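Local coordinates for eukaryotic translation initiation factor 2A (Schizosaccharomyces pombe, PDB 3WJ9), which probably directs methionyl-tRNAi to 40S ribosomal subunits in a codon-dependent manner during early translation of a small number of mRNAs, at residues A[311-324]-A[327-341]. Residues are numbered along the deposited sequence; the frame is centred on the assembly and turned at random.
Sequences PRNTLIFSPNSRYI and AGFGNLQGSIDIFDA
Asn313 OD1 accepts two hydrogen bonds: Phe329 N reaches it at 2.8 Å, nearly straight at 169°, and Thr314 OG1 donates from above the amide plane at 2.7 Å. With CG set between its own backbone N and carbonyl carbon (chi1 57°), the amide lies against the backbone of Phe329, consistent with OD1 being the atom turned to Phe329 N. The Thr314 side chain crosses that of Phe329 at about a right angle, its CG2 4.0 Å from CE2.

Both Asn313 N and, weakly, Thr314 N point to Ala327 O, while Ala327 N returns a bond to Thr314 O; two residues facing one make this a classic beta bulge. Before it, the Arg312 chain bends at chi2 and passes the Ala327 carbonyl to reach Asp337. There NH2 meets OD2 at 2.6 Å, within the guanidinium plane but from above the carboxylate, the two planes standing 78° apart. With an alanine here, Asp337 OD2 is likely to lose this guanidinium partner, and the Ala327 carbonyl carbon the packing of CD.

At the far end, Ile324 and Phe339 form an antiparallel hydrogen-bonded pair, each backbone N bonding to the other's O, with Phe339 N 2.6 Å from Ile324 O, and a second salt bridge joins Arg322 NE to Asp340 OD2 at 3.1 Å.

These contacts belong to one four-stranded blade of the beta-propeller, in WD repeat 3: strand 314-317 pairs with 323-327, which forms a hairpin with 335-340. Beyond that hairpin, strand 346-352 completes the sheet, with Thr350 bonded to Asp337 OD1, while Phe329 touches Cys359 on strand 358-361 of the next blade.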
loop_
_atom_site.group_PDB
_atom_site.type_symbol
_atom_site.label_atom_id
_atom_site.label_comp_id
_atom_site.label_asym_id
_atom_site.label_seq_id
_atom_site.Cartn_x
_atom_site.Cartn_y
_atom_site.Cartn_z
ATOM N N PRO A 311 -8.729 -10.132 -20.858
ATOM C CA PRO A 311 -8.896 -8.691 -20.668
ATOM C C PRO A 311 -8.711 -8.370 -19.199
ATOM O O PRO A 311 -9.669 -8.112 -18.475
ATOM C CB PRO A 311 -10.349 -8.452 -21.077
ATOM C CG PRO A 311 -10.675 -9.575 -21.999
ATOM C CD PRO A 311 -9.913 -10.753 -21.471
ATOM N N ARG A 312 -7.450 -8.397 -18.776
ATOM C CA ARG A 312 -7.093 -8.183 -17.378
ATOM C C ARG A 312 -5.974 -7.152 -17.233
ATOM O O ARG A 312 -5.087 -7.059 -18.083
ATOM C CB ARG A 312 -6.675 -9.507 -16.735
ATOM C CG ARG A 312 -7.614 -10.668 -17.042
ATOM C CD ARG A 312 -8.954 -10.517 -16.335
ATOM N NE ARG A 312 -9.757 -11.733 -16.432
ATOM C CZ ARG A 312 -10.986 -11.780 -16.934
ATOM N NH1 ARG A 312 -11.563 -10.674 -17.384
ATOM N NH2 ARG A 312 -11.642 -12.931 -16.984
ATOM N N ASN A 313 -6.025 -6.378 -16.152
ATOM C CA ASN A 313 -5.030 -5.340 -15.902
ATOM C C ASN A 313 -4.545 -5.328 -14.456
ATOM O O ASN A 313 -3.811 -4.429 -14.049
ATOM C CB ASN A 313 -5.597 -3.963 -16.262
ATOM C CG ASN A 313 -6.880 -3.634 -15.505
ATOM O OD1 ASN A 313 -7.177 -4.220 -14.465
ATOM N ND2 ASN A 313 -7.642 -2.681 -16.030
ATOM N N THR A 314 -4.971 -6.318 -13.680
ATOM C CA THR A 314 -4.718 -6.314 -12.245
ATOM C C THR A 314 -4.573 -7.723 -11.676
ATOM O O THR A 314 -5.407 -8.591 -11.927
ATOM C CB THR A 314 -5.849 -5.584 -11.491
ATOM O OG1 THR A 314 -6.053 -4.286 -12.066
ATOM C CG2 THR A 314 -5.507 -5.438 -10.016
ATOM N N LEU A 315 -3.508 -7.937 -10.907
ATOM C CA LEU A 315 -3.239 -9.233 -10.293
ATOM C C LEU A 315 -3.164 -9.109 -8.774
ATOM O O LEU A 315 -2.571 -8.167 -8.257
ATOM C CB LEU A 315 -1.934 -9.817 -10.834
ATOM C CG LEU A 315 -1.535 -11.206 -10.331
ATOM C CD1 LEU A 315 -2.259 -12.293 -11.106
ATOM C CD2 LEU A 315 -0.035 -11.390 -10.422
ATOM N N ILE A 316 -3.770 -10.057 -8.062
ATOM C CA ILE A 316 -3.725 -10.064 -6.599
ATOM C C ILE A 316 -3.541 -11.479 -6.049
ATOM O O ILE A 316 -4.237 -12.407 -6.460
ATOM C CB ILE A 316 -5.009 -9.457 -5.977
ATOM C CG1 ILE A 316 -5.257 -8.038 -6.495
ATOM C CG2 ILE A 316 -4.913 -9.446 -4.459
ATOM C CD1 ILE A 316 -6.558 -7.425 -6.019
ATOM N N PHE A 317 -2.600 -11.641 -5.123
ATOM C CA PHE A 317 -2.416 -12.912 -4.433
ATOM C C PHE A 317 -3.223 -12.930 -3.138
ATOM O O PHE A 317 -3.345 -11.909 -2.460
ATOM C CB PHE A 317 -0.936 -13.166 -4.132
ATOM C CG PHE A 317 -0.117 -13.525 -5.342
ATOM C CD1 PHE A 317 0.400 -12.539 -6.163
ATOM C CD2 PHE A 317 0.142 -14.850 -5.652
ATOM C CE1 PHE A 317 1.160 -12.863 -7.270
ATOM C CE2 PHE A 317 0.900 -15.184 -6.759
ATOM C CZ PHE A 317 1.408 -14.189 -7.570
ATOM N N SER A 318 -3.783 -14.088 -2.802
ATOM C CA SER A 318 -4.490 -14.252 -1.537
ATOM C C SER A 318 -3.489 -14.243 -0.388
ATOM O O SER A 318 -2.349 -14.673 -0.559
ATOM C CB SER A 318 -5.298 -15.552 -1.528
ATOM O OG SER A 318 -4.449 -16.681 -1.656
ATOM N N PRO A 319 -3.907 -13.731 0.782
ATOM C CA PRO A 319 -3.078 -13.692 1.991
ATOM C C PRO A 319 -2.491 -15.052 2.361
ATOM O O PRO A 319 -1.378 -15.115 2.884
ATOM C CB PRO A 319 -4.060 -13.219 3.063
ATOM C CG PRO A 319 -5.009 -12.365 2.325
ATOM C CD PRO A 319 -5.180 -13.019 0.977
ATOM N N ASN A 320 -3.227 -16.126 2.091
ATOM C CA ASN A 320 -2.752 -17.468 2.409
ATOM C C ASN A 320 -1.852 -18.030 1.312
ATOM O O ASN A 320 -1.446 -19.191 1.368
ATOM C CB ASN A 320 -3.935 -18.410 2.663
ATOM C CG ASN A 320 -4.715 -18.735 1.400
ATOM O OD1 ASN A 320 -4.636 -18.023 0.399
ATOM N ND2 ASN A 320 -5.482 -19.819 1.446
ATOM N N SER A 321 -1.559 -17.196 0.316
ATOM C CA SER A 321 -0.701 -17.564 -0.810
ATOM C C SER A 321 -1.197 -18.786 -1.580
ATOM O O SER A 321 -0.420 -19.437 -2.277
ATOM C CB SER A 321 0.733 -17.816 -0.332
ATOM O OG SER A 321 1.357 -16.611 0.069
ATOM N N ARG A 322 -2.484 -19.094 -1.461
ATOM C CA ARG A 322 -3.049 -20.231 -2.177
ATOM C C ARG A 322 -3.761 -19.790 -3.452
ATOM O O ARG A 322 -3.627 -20.425 -4.497
ATOM C CB ARG A 322 -4.022 -21.009 -1.287
ATOM C CG ARG A 322 -4.600 -22.243 -1.967
ATOM C CD ARG A 322 -5.792 -22.812 -1.217
ATOM N NE ARG A 322 -6.371 -23.956 -1.916
ATOM C CZ ARG A 322 -7.524 -24.529 -1.587
ATOM N NH1 ARG A 322 -8.231 -24.065 -0.567
ATOM N NH2 ARG A 322 -7.972 -25.566 -2.282
ATOM N N TYR A 323 -4.515 -18.700 -3.358
ATOM C CA TYR A 323 -5.335 -18.239 -4.473
ATOM C C TYR A 323 -4.703 -17.071 -5.219
ATOM O O TYR A 323 -4.011 -16.242 -4.631
ATOM C CB TYR A 323 -6.725 -17.840 -3.977
ATOM C CG TYR A 323 -7.401 -18.906 -3.148
ATOM C CD1 TYR A 323 -7.794 -20.107 -3.719
ATOM C CD2 TYR A 323 -7.651 -18.708 -1.797
ATOM C CE1 TYR A 323 -8.410 -21.086 -2.969
ATOM C CE2 TYR A 323 -8.271 -19.682 -1.036
ATOM C CZ TYR A 323 -8.648 -20.869 -1.629
ATOM O OH TYR A 323 -9.264 -21.845 -0.881
ATOM N N ILE A 324 -4.950 -17.014 -6.524
ATOM C CA ILE A 324 -4.459 -15.924 -7.358
ATOM C C ILE A 324 -5.616 -15.265 -8.107
ATOM O O ILE A 324 -6.366 -15.934 -8.817
ATOM C CB ILE A 324 -3.395 -16.416 -8.362
ATOM C CG1 ILE A 324 -2.273 -17.159 -7.629
ATOM C CG2 ILE A 324 -2.832 -15.253 -9.155
ATOM C CD1 ILE A 324 -1.187 -17.691 -8.542
ATOM N N ALA A 327 -8.108 -9.667 -12.543
ATOM C CA ALA A 327 -9.266 -8.823 -12.811
ATOM C C ALA A 327 -8.978 -7.705 -13.804
ATOM O O ALA A 327 -7.831 -7.461 -14.175
ATOM C CB ALA A 327 -9.785 -8.237 -11.508
ATOM N N GLY A 328 -10.041 -7.030 -14.225
ATOM C CA GLY A 328 -9.937 -5.890 -15.117
ATOM C C GLY A 328 -10.650 -4.684 -14.537
ATOM O O GLY A 328 -11.878 -4.657 -14.465
ATOM N N PHE A 329 -9.877 -3.686 -14.117
ATOM C CA PHE A 329 -10.433 -2.487 -13.496
ATOM C C PHE A 329 -10.185 -1.240 -14.344
ATOM O O PHE A 329 -9.437 -1.280 -15.320
ATOM C CB PHE A 329 -9.839 -2.275 -12.099
ATOM C CG PHE A 329 -10.073 -3.416 -11.145
ATOM C CD1 PHE A 329 -11.182 -4.241 -11.269
ATOM C CD2 PHE A 329 -9.188 -3.646 -10.106
ATOM C CE1 PHE A 329 -11.390 -5.282 -10.381
ATOM C CE2 PHE A 329 -9.389 -4.682 -9.217
ATOM C CZ PHE A 329 -10.490 -5.501 -9.353
ATOM N N GLY A 330 -10.808 -0.132 -13.954
ATOM C CA GLY A 330 -10.613 1.141 -14.630
ATOM C C GLY A 330 -11.548 1.352 -15.802
ATOM O O GLY A 330 -11.430 2.331 -16.537
ATOM N N ASN A 331 -12.489 0.429 -15.966
ATOM C CA ASN A 331 -13.398 0.443 -17.103
ATOM C C ASN A 331 -14.611 -0.443 -16.851
ATOM O O ASN A 331 -14.678 -1.134 -15.836
ATOM C CB ASN A 331 -12.665 -0.016 -18.362
ATOM C CG ASN A 331 -11.914 -1.313 -18.150
ATOM O OD1 ASN A 331 -12.516 -2.358 -17.902
ATOM N ND2 ASN A 331 -10.591 -1.252 -18.235
ATOM N N LEU A 332 -15.563 -0.426 -17.777
ATOM C CA LEU A 332 -16.747 -1.269 -17.657
ATOM C C LEU A 332 -16.404 -2.718 -17.989
ATOM O O LEU A 332 -15.280 -3.017 -18.395
ATOM C CB LEU A 332 -17.870 -0.769 -18.569
ATOM C CG LEU A 332 -18.693 0.429 -18.087
ATOM C CD1 LEU A 332 -17.918 1.737 -18.201
ATOM C CD2 LEU A 332 -19.999 0.521 -18.849
ATOM N N GLN A 333 -17.378 -3.606 -17.810
ATOM C CA GLN A 333 -17.213 -5.031 -18.096
ATOM C C GLN A 333 -16.017 -5.625 -17.358
ATOM O O GLN A 333 -15.232 -6.378 -17.932
ATOM C CB GLN A 333 -17.069 -5.262 -19.604
ATOM C CG GLN A 333 -18.285 -4.844 -20.413
ATOM C CD GLN A 333 -18.010 -3.661 -21.317
ATOM O OE1 GLN A 333 -16.896 -3.481 -21.806
ATOM N NE2 GLN A 333 -19.029 -2.839 -21.540
ATOM N N GLY A 334 -15.886 -5.280 -16.082
ATOM C CA GLY A 334 -14.765 -5.736 -15.285
ATOM C C GLY A 334 -15.024 -7.058 -14.590
ATOM O O GLY A 334 -15.634 -7.100 -13.526
ATOM N N SER A 335 -14.553 -8.142 -15.195
ATOM C CA SER A 335 -14.732 -9.472 -14.624
ATOM C C SER A 335 -13.626 -9.802 -13.628
ATOM O O SER A 335 -12.666 -9.047 -13.479
ATOM C CB SER A 335 -14.777 -10.528 -15.729
ATOM O OG SER A 335 -15.868 -10.301 -16.603
ATOM N N ILE A 336 -13.777 -10.931 -12.940
ATOM C CA ILE A 336 -12.779 -11.395 -11.979
ATOM C C ILE A 336 -12.607 -12.911 -12.066
ATOM O O ILE A 336 -13.589 -13.655 -12.065
ATOM C CB ILE A 336 -13.157 -11.015 -10.526
ATOM C CG1 ILE A 336 -13.168 -9.496 -10.339
ATOM C CG2 ILE A 336 -12.193 -11.654 -9.535
ATOM C CD1 ILE A 336 -13.475 -9.058 -8.924
ATOM N N ASP A 337 -11.357 -13.360 -12.148
ATOM C CA ASP A 337 -11.045 -14.785 -12.139
ATOM C C ASP A 337 -10.164 -15.123 -10.941
ATOM O O ASP A 337 -9.333 -14.314 -10.529
ATOM C CB ASP A 337 -10.349 -15.196 -13.440
ATOM C CG ASP A 337 -11.249 -15.065 -14.650
ATOM O OD1 ASP A 337 -12.482 -15.008 -14.467
ATOM O OD2 ASP A 337 -10.726 -15.026 -15.784
ATOM N N ILE A 338 -10.350 -16.313 -10.377
ATOM C CA ILE A 338 -9.532 -16.753 -9.248
ATOM C C ILE A 338 -8.896 -18.116 -9.523
ATOM O O ILE A 338 -9.590 -19.103 -9.767
ATOM C CB ILE A 338 -10.350 -16.822 -7.942
ATOM C CG1 ILE A 338 -10.824 -15.423 -7.542
ATOM C CG2 ILE A 338 -9.519 -17.430 -6.825
ATOM C CD1 ILE A 338 -11.578 -15.383 -6.234
ATOM N N PHE A 339 -7.567 -18.150 -9.481
ATOM C CA PHE A 339 -6.808 -19.356 -9.790
ATOM C C PHE A 339 -6.145 -19.930 -8.539
ATOM O O PHE A 339 -5.986 -19.233 -7.537
ATOM C CB PHE A 339 -5.759 -19.060 -10.863
ATOM C CG PHE A 339 -6.340 -18.528 -12.145
ATOM C CD1 PHE A 339 -6.599 -17.175 -12.303
ATOM C CD2 PHE A 339 -6.633 -19.385 -13.191
ATOM C CE1 PHE A 339 -7.136 -16.690 -13.480
ATOM C CE2 PHE A 339 -7.170 -18.907 -14.369
ATOM C CZ PHE A 339 -7.422 -17.558 -14.514
ATOM N N ASP A 340 -5.760 -21.201 -8.606
ATOM C CA ASP A 340 -5.239 -21.913 -7.442
ATOM C C ASP A 340 -3.855 -22.494 -7.719
ATOM O O ASP A 340 -3.718 -23.444 -8.485
ATOM C CB ASP A 340 -6.210 -23.028 -7.034
ATOM C CG ASP A 340 -5.910 -23.606 -5.660
ATOM O OD1 ASP A 340 -4.724 -23.773 -5.310
ATOM O OD2 ASP A 340 -6.875 -23.901 -4.924
ATOM N N ALA A 341 -2.839 -21.927 -7.074
ATOM C CA ALA A 341 -1.466 -22.400 -7.219
ATOM C C ALA A 341 -1.318 -23.850 -6.767
ATOM O O ALA A 341 -0.532 -24.611 -7.332
ATOM C CB ALA A 341 -0.518 -21.508 -6.435
#